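Local coordinates for protein beta-d-glucoside glucohydrolase (Hypocrea jecorina, PDB 3ZZ1) that probably hydrolyses terminal, non-reducing beta-D-glucosyl residues with release of beta-D-glucose, as a secreted family 3 glycoside hydrolase of cellulose breakdown, at residues V617-A622 with I695-S700. Sequence-based numbering, arbitrary orientation.
Sequences VTVDIA and ISVGAS
Strand 617-622 and strand segment 695-698 run nearly parallel face to face, their axes 9.2 Å apart at closest approach and 24° from each other in direction. Val-617 stands opposite Ile-695 and Val-619 opposite Val-697, with CA atoms 8.0 Å apart in the second pair, a spacing that suits packed sheets; the segments meet through side chains alone. All four side chains leave the backbone toward the facing strand. Both methyls of Val-619 rest against one branch of its partner: CG1 and CG2 each lie 3.8 Å from Val-697 CG1, the methyl that chi1 of 174° sets anti to the backbone N. The other branch, Val-697 CG2, turns to Val-617 CG1 at 4.3 Å. That same Val-617 methyl also meets Ile-695 CG2 at 4.0 Å, touching two successive inward-facing residues. In both facing pairs the side chains pass alongside each other in opposing directions. Leu-587 and Ile-671 on one sheet, and Leu-635 and Leu-710 on the other, extend this buried apolar layer. Strand 613-623 is the middle of a three-stranded sheet and strand 691-698 an inner member of a four-stranded one; their packing forms part of the hydrophobic core of the beta-sandwich in the fibronectin type III-like domain.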
ATOM      1  N   VAL A 617     -24.369   7.607  -3.860  1.00 15.27           N
ATOM      2  CA  VAL A 617     -25.079   6.351  -3.671  1.00 15.55           C
ATOM      3  C   VAL A 617     -25.146   6.038  -2.177  1.00 15.83           C
ATOM      4  O   VAL A 617     -24.132   6.105  -1.471  1.00 15.73           O
ATOM      5  CB  VAL A 617     -24.430   5.177  -4.474  1.00 15.66           C
ATOM      6  CG1 VAL A 617     -25.184   3.875  -4.240  1.00 15.78           C
ATOM      7  CG2 VAL A 617     -24.414   5.483  -5.963  1.00 15.30           C
ATOM      8  N   THR A 618     -26.349   5.703  -1.713  1.00 16.09           N
ATOM      9  CA  THR A 618     -26.630   5.470  -0.298  1.00 16.43           C
ATOM     10  C   THR A 618     -27.327   4.120  -0.074  1.00 16.49           C
ATOM     11  O   THR A 618     -28.194   3.723  -0.858  1.00 16.59           O
ATOM     12  CB  THR A 618     -27.518   6.606   0.271  1.00 16.63           C
ATOM     13  OG1 THR A 618     -26.829   7.860   0.160  1.00 17.25           O
ATOM     14  CG2 THR A 618     -27.866   6.359   1.713  1.00 16.29           C
ATOM     15  N   VAL A 619     -26.918   3.421   0.983  1.00 16.46           N
ATOM     16  CA  VAL A 619     -27.591   2.204   1.455  1.00 16.49           C
ATOM     17  C   VAL A 619     -27.675   2.226   2.976  1.00 16.08           C
ATOM     18  O   VAL A 619     -26.863   2.876   3.636  1.00 15.98           O
ATOM     19  CB  VAL A 619     -26.862   0.885   1.041  1.00 16.52           C
ATOM     20  CG1 VAL A 619     -27.122   0.543  -0.406  1.00 17.28           C
ATOM     21  CG2 VAL A 619     -25.358   0.949   1.343  1.00 16.75           C
ATOM     22  N   ASP A 620     -28.658   1.513   3.519  1.00 15.73           N
ATOM     23  CA  ASP A 620     -28.767   1.313   4.957  1.00 15.50           C
ATOM     24  C   ASP A 620     -28.164  -0.031   5.322  1.00 15.15           C
ATOM     25  O   ASP A 620     -28.318  -1.008   4.586  1.00 15.22           O
ATOM     26  CB  ASP A 620     -30.227   1.361   5.408  1.00 15.71           C
ATOM     27  CG  ASP A 620     -30.822   2.745   5.307  1.00 16.49           C
ATOM     28  OD1 ASP A 620     -30.054   3.712   5.105  1.00 18.04           O
ATOM     29  OD2 ASP A 620     -32.058   2.869   5.437  1.00 16.88           O
ATOM     30  N   ILE A 621     -27.460  -0.071   6.446  1.00 14.40           N
ATOM     31  CA  ILE A 621     -26.898  -1.316   6.947  1.00 14.01           C
ATOM     32  C   ILE A 621     -27.327  -1.512   8.395  1.00 13.78           C
ATOM     33  O   ILE A 621     -27.103  -0.639   9.239  1.00 13.79           O
ATOM     34  CB  ILE A 621     -25.359  -1.343   6.840  1.00 13.94           C
ATOM     35  CG1 ILE A 621     -24.919  -1.048   5.404  1.00 14.07           C
ATOM     36  CG2 ILE A 621     -24.809  -2.693   7.291  1.00 13.52           C
ATOM     37  CD1 ILE A 621     -23.552  -0.450   5.315  1.00 15.79           C
ATOM     38  N   ALA A 622     -27.945  -2.660   8.665  1.00 13.32           N
ATOM     39  CA  ALA A 622     -28.359  -3.032  10.010  1.00 13.14           C
ATOM     40  C   ALA A 622     -27.646  -4.297  10.462  1.00 12.99           C
ATOM     41  O   ALA A 622     -27.448  -5.225   9.671  1.00 12.73           O
ATOM     42  CB  ALA A 622     -29.880  -3.221  10.076  1.00 13.14           C
ATOM     43  N   ILE A 695     -25.187  -0.298 -10.867  1.00 13.34           N
ATOM     44  CA  ILE A 695     -24.818   0.029  -9.491  1.00 13.18           C
ATOM     45  C   ILE A 695     -25.005  -1.212  -8.621  1.00 13.35           C
ATOM     46  O   ILE A 695     -26.110  -1.743  -8.512  1.00 13.49           O
ATOM     47  CB  ILE A 695     -25.642   1.230  -8.954  1.00 13.07           C
ATOM     48  CG1 ILE A 695     -25.440   2.471  -9.844  1.00 12.66           C
ATOM     49  CG2 ILE A 695     -25.321   1.521  -7.483  1.00 12.83           C
ATOM     50  CD1 ILE A 695     -23.989   2.940  -9.985  1.00 13.18           C
ATOM     51  N   SER A 696     -23.910  -1.677  -8.025  1.00 13.34           N
ATOM     52  CA  SER A 696     -23.920  -2.894  -7.217  1.00 13.27           C
ATOM     53  C   SER A 696     -23.305  -2.644  -5.848  1.00 13.16           C
ATOM     54  O   SER A 696     -22.143  -2.243  -5.741  1.00 13.46           O
ATOM     55  CB  SER A 696     -23.172  -4.019  -7.933  1.00 13.16           C
ATOM     56  OG  SER A 696     -23.868  -4.424  -9.101  1.00 13.81           O
ATOM     57  N   VAL A 697     -24.097  -2.871  -4.803  1.00 12.87           N
ATOM     58  CA  VAL A 697     -23.638  -2.697  -3.431  1.00 12.73           C
ATOM     59  C   VAL A 697     -23.755  -4.017  -2.672  1.00 12.59           C
ATOM     60  O   VAL A 697     -24.762  -4.718  -2.778  1.00 12.47           O
ATOM     61  CB  VAL A 697     -24.415  -1.563  -2.689  1.00 12.76           C
ATOM     62  CG1 VAL A 697     -24.015  -1.497  -1.217  1.00 13.08           C
ATOM     63  CG2 VAL A 697     -24.181  -0.208  -3.354  1.00 12.86           C
ATOM     64  N   GLY A 698     -22.714  -4.354  -1.917  1.00 12.53           N
ATOM     65  CA  GLY A 698     -22.730  -5.566  -1.114  1.00 12.30           C
ATOM     66  C   GLY A 698     -21.550  -5.740  -0.185  1.00 12.22           C
ATOM     67  O   GLY A 698     -20.800  -4.789   0.083  1.00 12.28           O
ATOM     68  N   ALA A 699     -21.398  -6.972   0.299  1.00 11.87           N
ATOM     69  CA  ALA A 699     -20.429  -7.315   1.339  1.00 11.92           C
ATOM     70  C   ALA A 699     -19.068  -7.747   0.784  1.00 11.96           C
ATOM     71  O   ALA A 699     -18.134  -7.986   1.550  1.00 12.04           O
ATOM     72  CB  ALA A 699     -21.006  -8.401   2.260  1.00 11.35           C
ATOM     73  N   SER A 700     -18.983  -7.851  -0.544  1.00 12.16           N
ATOM     74  CA  SER A 700     -17.771  -8.249  -1.276  1.00 12.31           C
ATOM     75  C   SER A 700     -17.999  -8.040  -2.780  1.00 12.33           C
ATOM     76  O   SER A 700     -19.073  -7.589  -3.189  1.00 12.57           O
ATOM     77  CB  SER A 700     -17.395  -9.713  -0.986  1.00 12.27           C
ATOM     78  OG  SER A 700     -18.152 -10.621  -1.771  1.00 12.89           O
TER